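Local coordinates for periplasmic binding protein/LacI transcriptional regulator (Shewanella sp. ANA-3, PDB 5OCP) that binds both anomers of L-arabinofuranose and probably delivers the sugar to an ABC transporter for uptake, at residues Lys78-Asn90 / Asp96-Ser108. Sequence-based numbering, arbitrary orientation.
Sequences KRAKIPVVIVDRN and DSLFLTRIASDFS. With AHR (alpha-L-arabinofuranose), chain I; FUB (beta-L-arabinofuranose), chain J.
The guanidinium of Arg-102 is sandwiched between Ala-104 of its own strand and Asn-90 across the contact: Ala-104 CB sits over the centre of one face, 3.4 Å above the plane, and Asn-90 CB lies toward the rim of the opposite face. The Asn-90 amide stacks there, its plane 27° from that of the guanidinium. At the edge, Arg-102 NE gives a hydrogen bond to Arg-89 O (2.8 Å); Arg-89 O lies near the guanidinium plane, while NE stands well above the carbonyl plane of Arg-89. NH2 adds a weak, bent bond to Asp-88 O. With CG anti to the backbone N (chi1 167°) and the chain extended to NE, the side chain runs past Ile-86 to the turn after strand 84-87. Replacing Arg-102 by an alanine would remove both bonds and the stack on Asn-90, and is likely to leave Arg-89 O without its donor and the turn freer to shift. The Phe-107 ring takes Asp-88 OD1 at its edge, in plane, with CZ 3.6 Å from that oxygen.

That turn carries two side chains of the arabinofuranose pocket, Asp-88 and Arg-89. Arg-89 meets the sugar edge-on, NE bonding O5 and NH2 bonding O4 (2.9 Å) of either anomer, while Asp-88 OD1 lies 2.6 Å from O5 and OD2 is in a salt bridge with Arg-15. A water donates to Asp-88 O and accepts from Ser-105 N, bridging the two backbones just beyond the paired strands.

Behind the turn, strands 84-87 and 101-104 run parallel, their axes 24° apart. Ile-86 N bonds Thr-101 O, Ile-103 N bonds Ile-86 O (2.9 Å) and Asp-88 N bonds Ile-103 O, the alternating ladder of parallel strands. Val-85 CG1 meets Ile-103 CG1 at 4.1 Å on one face of the sheet; Ile-86 and Arg-102 share the other. Strand C-termini feeding ligand-binding turns are characteristic of the Rossmann-like lobes of periplasmic sugar-binding proteins, whose sugar site lies in the cleft between the lobes.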
loop_
_atom_site.group_PDB
_atom_site.type_symbol
_atom_site.label_atom_id
_atom_site.label_comp_id
_atom_site.label_asym_id
_atom_site.label_seq_id
_atom_site.Cartn_x
_atom_site.Cartn_y
_atom_site.Cartn_z
ATOM N N LYS A 78 -19.291 -6.434 17.240
ATOM C CA LYS A 78 -19.730 -7.771 17.386
ATOM C C LYS A 78 -21.044 -7.809 18.200
ATOM O O LYS A 78 -22.013 -8.465 17.828
ATOM C CB LYS A 78 -18.669 -8.618 18.038
ATOM C CG LYS A 78 -19.076 -10.095 18.003
ATOM C CD LYS A 78 -17.898 -10.961 18.459
ATOM C CE LYS A 78 -18.264 -12.451 18.547
ATOM N NZ LYS A 78 -18.115 -13.106 17.214
ATOM N N ARG A 79 -21.061 -7.067 19.255
ATOM C CA ARG A 79 -22.285 -6.927 20.116
ATOM C C ARG A 79 -23.440 -6.351 19.350
ATOM O O ARG A 79 -24.549 -6.796 19.514
ATOM C CB ARG A 79 -21.962 -6.100 21.357
ATOM C CG ARG A 79 -21.099 -6.834 22.376
ATOM C CD ARG A 79 -20.972 -6.068 23.710
ATOM N NE ARG A 79 -20.115 -4.857 23.653
ATOM C CZ ARG A 79 -18.839 -4.745 24.073
ATOM N NH1 ARG A 79 -18.169 -5.759 24.632
ATOM N NH2 ARG A 79 -18.210 -3.580 23.942
ATOM N N ALA A 80 -23.148 -5.432 18.418
ATOM C CA ALA A 80 -24.121 -4.897 17.493
ATOM C C ALA A 80 -24.537 -5.791 16.356
ATOM O O ALA A 80 -25.385 -5.399 15.577
ATOM C CB ALA A 80 -23.601 -3.572 16.938
ATOM N N LYS A 81 -23.904 -6.970 16.242
ATOM C CA LYS A 81 -24.109 -7.947 15.180
ATOM C C LYS A 81 -23.878 -7.374 13.777
ATOM O O LYS A 81 -24.639 -7.626 12.817
ATOM C CB LYS A 81 -25.489 -8.560 15.317
ATOM C CG LYS A 81 -25.661 -9.250 16.651
ATOM C CD LYS A 81 -27.067 -9.846 16.707
ATOM C CE LYS A 81 -27.226 -10.862 17.849
ATOM N NZ LYS A 81 -27.527 -10.180 19.126
ATOM N N ILE A 82 -22.823 -6.544 13.656
ATOM C CA ILE A 82 -22.462 -5.956 12.353
ATOM C C ILE A 82 -21.140 -6.605 11.917
ATOM O O ILE A 82 -20.194 -6.537 12.670
ATOM C CB ILE A 82 -22.268 -4.448 12.426
ATOM C CG1 ILE A 82 -23.564 -3.759 12.918
ATOM C CG2 ILE A 82 -21.913 -3.934 11.002
ATOM C CD1 ILE A 82 -23.467 -2.273 13.175
ATOM N N PRO A 83 -21.157 -7.309 10.775
ATOM C CA PRO A 83 -19.896 -7.969 10.355
ATOM C C PRO A 83 -18.832 -6.922 9.966
ATOM O O PRO A 83 -19.166 -5.875 9.334
ATOM C CB PRO A 83 -20.349 -8.779 9.148
ATOM C CG PRO A 83 -21.538 -8.063 8.589
ATOM C CD PRO A 83 -22.234 -7.548 9.803
ATOM N N VAL A 84 -17.576 -7.271 10.213
ATOM C CA VAL A 84 -16.488 -6.381 9.922
ATOM C C VAL A 84 -15.531 -7.107 8.904
ATOM O O VAL A 84 -15.169 -8.198 9.142
ATOM C CB VAL A 84 -15.732 -6.022 11.182
ATOM C CG1 VAL A 84 -14.515 -5.199 10.852
ATOM C CG2 VAL A 84 -16.610 -5.221 12.125
ATOM N N VAL A 85 -15.166 -6.433 7.813
ATOM C CA VAL A 85 -14.148 -6.965 6.924
ATOM C C VAL A 85 -12.935 -6.041 7.026
ATOM O O VAL A 85 -13.069 -4.796 6.995
ATOM C CB VAL A 85 -14.640 -6.980 5.539
ATOM C CG1 VAL A 85 -13.521 -7.459 4.596
ATOM C CG2 VAL A 85 -15.864 -7.901 5.437
ATOM N N ILE A 86 -11.759 -6.654 7.190
ATOM C CA ILE A 86 -10.542 -5.890 7.188
ATOM C C ILE A 86 -9.996 -5.921 5.803
ATOM O O ILE A 86 -10.006 -6.964 5.144
ATOM C CB ILE A 86 -9.521 -6.553 8.153
ATOM C CG1 ILE A 86 -10.072 -6.729 9.560
ATOM C CG2 ILE A 86 -8.198 -5.792 8.184
ATOM C CD1 ILE A 86 -10.511 -5.419 10.218
ATOM N N VAL A 87 -9.468 -4.787 5.300
ATOM C CA VAL A 87 -8.872 -4.709 3.993
ATOM C C VAL A 87 -7.502 -3.990 4.073
ATOM O O VAL A 87 -7.271 -3.156 4.924
ATOM C CB VAL A 87 -9.715 -3.964 2.969
ATOM C CG1 VAL A 87 -11.005 -4.756 2.718
ATOM C CG2 VAL A 87 -10.036 -2.547 3.408
ATOM N N ASP A 88 -6.632 -4.394 3.180
ATOM C CA ASP A 88 -5.356 -3.706 2.926
ATOM C C ASP A 88 -4.397 -4.078 4.024
ATOM O O ASP A 88 -3.753 -5.147 3.916
ATOM C CB ASP A 88 -5.600 -2.210 2.635
ATOM C CG ASP A 88 -4.317 -1.359 2.766
ATOM O OD1 ASP A 88 -3.200 -1.904 2.511
ATOM O OD2 ASP A 88 -4.404 -0.158 3.192
ATOM N N ARG A 89 -4.309 -3.317 5.099
ATOM C CA ARG A 89 -3.422 -3.646 6.209
ATOM C C ARG A 89 -4.084 -4.654 7.151
ATOM O O ARG A 89 -5.135 -5.266 6.809
ATOM C CB ARG A 89 -2.912 -2.389 6.908
ATOM C CG ARG A 89 -2.230 -1.444 5.934
ATOM C CD ARG A 89 -1.771 -0.162 6.618
ATOM N NE ARG A 89 -1.166 0.762 5.608
ATOM C CZ ARG A 89 -0.839 2.031 5.884
ATOM N NH1 ARG A 89 -1.057 2.573 7.069
ATOM N NH2 ARG A 89 -0.382 2.830 4.902
ATOM N N ASN A 90 -3.397 -4.919 8.235
ATOM C CA ASN A 90 -3.883 -5.961 9.161
ATOM C C ASN A 90 -4.105 -5.366 10.535
ATOM O O ASN A 90 -3.597 -4.319 10.929
ATOM C CB ASN A 90 -2.894 -7.142 9.272
ATOM C CG ASN A 90 -3.540 -8.457 9.735
ATOM O OD1 ASN A 90 -4.759 -8.576 9.804
ATOM N ND2 ASN A 90 -2.702 -9.405 10.142
ATOM N N ASP A 96 -10.174 -14.265 16.316
ATOM C CA ASP A 96 -10.557 -14.049 14.949
ATOM C C ASP A 96 -12.070 -14.013 14.646
ATOM O O ASP A 96 -12.456 -13.788 13.545
ATOM C CB ASP A 96 -9.759 -14.959 14.020
ATOM C CG ASP A 96 -8.239 -14.634 14.023
ATOM O OD1 ASP A 96 -7.793 -13.617 14.539
ATOM O OD2 ASP A 96 -7.461 -15.439 13.508
ATOM N N SER A 97 -12.914 -14.255 15.662
ATOM C CA SER A 97 -14.311 -14.096 15.513
ATOM C C SER A 97 -14.656 -12.613 15.559
ATOM O O SER A 97 -15.766 -12.275 15.327
ATOM C CB SER A 97 -15.086 -14.829 16.585
ATOM O OG SER A 97 -14.931 -14.211 17.804
ATOM N N LEU A 98 -13.692 -11.754 15.860
ATOM C CA LEU A 98 -13.959 -10.287 15.837
ATOM C C LEU A 98 -14.023 -9.645 14.412
ATOM O O LEU A 98 -14.298 -8.431 14.302
ATOM C CB LEU A 98 -12.987 -9.594 16.714
ATOM C CG LEU A 98 -13.110 -9.806 18.206
ATOM C CD1 LEU A 98 -11.865 -9.265 18.837
ATOM C CD2 LEU A 98 -14.341 -9.138 18.776
ATOM N N PHE A 99 -13.790 -10.446 13.355
ATOM C CA PHE A 99 -13.952 -10.019 12.012
ATOM C C PHE A 99 -14.442 -11.199 11.132
ATOM O O PHE A 99 -14.275 -12.403 11.477
ATOM C CB PHE A 99 -12.653 -9.335 11.527
ATOM C CG PHE A 99 -11.495 -10.263 11.403
ATOM C CD1 PHE A 99 -11.281 -10.961 10.212
ATOM C CD2 PHE A 99 -10.627 -10.429 12.476
ATOM C CE1 PHE A 99 -10.225 -11.834 10.118
ATOM C CE2 PHE A 99 -9.599 -11.344 12.422
ATOM C CZ PHE A 99 -9.403 -12.056 11.212
ATOM N N LEU A 100 -15.064 -10.874 10.046
ATOM C CA LEU A 100 -15.582 -11.796 9.117
ATOM C C LEU A 100 -14.409 -12.351 8.296
ATOM O O LEU A 100 -14.248 -13.535 8.204
ATOM C CB LEU A 100 -16.638 -11.123 8.248
ATOM C CG LEU A 100 -17.220 -11.890 7.107
ATOM C CD1 LEU A 100 -17.859 -13.244 7.534
ATOM C CD2 LEU A 100 -18.210 -11.136 6.305
ATOM N N THR A 101 -13.611 -11.463 7.712
ATOM C CA THR A 101 -12.468 -11.881 6.909
ATOM C C THR A 101 -11.581 -10.701 6.530
ATOM O O THR A 101 -11.937 -9.544 6.752
ATOM C CB THR A 101 -12.917 -12.605 5.626
ATOM O OG1 THR A 101 -11.781 -13.203 4.989
ATOM C CG2 THR A 101 -13.576 -11.627 4.666
ATOM N N ARG A 102 -10.420 -11.004 5.954
ATOM C CA ARG A 102 -9.476 -9.974 5.540
ATOM C C ARG A 102 -9.104 -10.133 4.069
ATOM O O ARG A 102 -8.709 -11.213 3.632
ATOM C CB ARG A 102 -8.217 -10.020 6.408
ATOM C CG ARG A 102 -7.056 -9.206 5.861
ATOM C CD ARG A 102 -5.998 -8.969 6.926
ATOM N NE ARG A 102 -4.952 -8.060 6.465
ATOM C CZ ARG A 102 -3.755 -8.453 6.045
ATOM N NH1 ARG A 102 -3.446 -9.742 6.026
ATOM N NH2 ARG A 102 -2.863 -7.556 5.643
ATOM N N ILE A 103 -9.235 -9.049 3.311
ATOM C CA ILE A 103 -8.917 -9.063 1.893
ATOM C C ILE A 103 -7.621 -8.286 1.748
ATOM O O ILE A 103 -7.584 -7.135 2.098
ATOM C CB ILE A 103 -9.971 -8.390 1.047
ATOM C CG1 ILE A 103 -11.378 -8.878 1.379
ATOM C CG2 ILE A 103 -9.612 -8.530 -0.427
ATOM C CD1 ILE A 103 -11.567 -10.406 1.447
ATOM N N ALA A 104 -6.527 -8.935 1.310
ATOM C CA ALA A 104 -5.262 -8.255 1.312
ATOM C C ALA A 104 -4.316 -8.891 0.282
ATOM O O ALA A 104 -4.484 -10.050 -0.075
ATOM C CB ALA A 104 -4.653 -8.257 2.693
ATOM N N SER A 105 -3.304 -8.155 -0.123
ATOM C CA SER A 105 -2.148 -8.771 -0.766
ATOM C C SER A 105 -1.202 -9.288 0.296
ATOM O O SER A 105 -1.378 -9.057 1.522
ATOM C CB SER A 105 -1.426 -7.748 -1.667
ATOM O OG SER A 105 -0.931 -6.724 -0.780
ATOM N N ASP A 106 -0.243 -10.099 -0.142
ATOM C CA ASP A 106 0.808 -10.609 0.723
ATOM C C ASP A 106 2.020 -9.629 0.623
ATOM O O ASP A 106 2.837 -9.681 -0.288
ATOM C CB ASP A 106 1.202 -12.028 0.359
ATOM C CG ASP A 106 2.295 -12.599 1.294
ATOM O OD1 ASP A 106 3.005 -11.846 2.008
ATOM O OD2 ASP A 106 2.522 -13.838 1.194
ATOM N N PHE A 107 2.071 -8.728 1.598
ATOM C CA PHE A 107 3.113 -7.710 1.631
ATOM C C PHE A 107 4.517 -8.305 1.712
ATOM O O PHE A 107 5.434 -7.758 1.135
ATOM C CB PHE A 107 2.914 -6.772 2.846
ATOM C CG PHE A 107 1.651 -5.995 2.836
ATOM C CD1 PHE A 107 1.400 -5.069 1.817
ATOM C CD2 PHE A 107 0.773 -6.070 3.895
ATOM C CE1 PHE A 107 0.265 -4.293 1.826
ATOM C CE2 PHE A 107 -0.379 -5.298 3.928
ATOM C CZ PHE A 107 -0.647 -4.438 2.872
ATOM N N SER A 108 4.686 -9.424 2.461
ATOM C CA SER A 108 6.019 -10.113 2.524
ATOM C C SER A 108 6.416 -10.655 1.172
ATOM O O SER A 108 7.548 -10.468 0.753
ATOM C CB SER A 108 6.022 -11.271 3.545
ATOM O OG SER A 108 5.777 -10.748 4.803
HETATM O O5 AHR I . -1.224 -0.281 2.798
HETATM C C5 AHR I . -0.822 -0.051 1.482
HETATM C C4 AHR I . 0.230 1.041 1.435
HETATM O O4 AHR I . -0.214 2.206 2.089
HETATM C C3 AHR I . 0.600 1.417 -0.013
HETATM O O3 AHR I . 1.572 0.533 -0.467
HETATM C C2 AHR I . 1.037 2.856 0.207
HETATM O O2 AHR I . 1.041 3.676 -0.924
HETATM C C1 AHR I . -0.045 3.300 1.175
HETATM O O1 AHR I . 0.384 4.373 1.844
HETATM O O5 FUB J . -1.223 -0.281 2.796
HETATM C C5 FUB J . -0.822 -0.044 1.482
HETATM C C4 FUB J . 0.228 1.053 1.436
HETATM O O4 FUB J . -0.199 2.216 2.103
HETATM C C3 FUB J . 0.596 1.437 -0.006
HETATM O O3 FUB J . 1.557 0.538 -0.466
HETATM C C2 FUB J . 1.105 2.856 0.214
HETATM O O2 FUB J . 1.052 3.678 -0.928
HETATM C C1 FUB J . 0.319 3.373 1.420
HETATM O O1 FUB J . -0.746 4.036 0.943
HETATM O O HOH W 1 -2.969 -5.526 1.127
#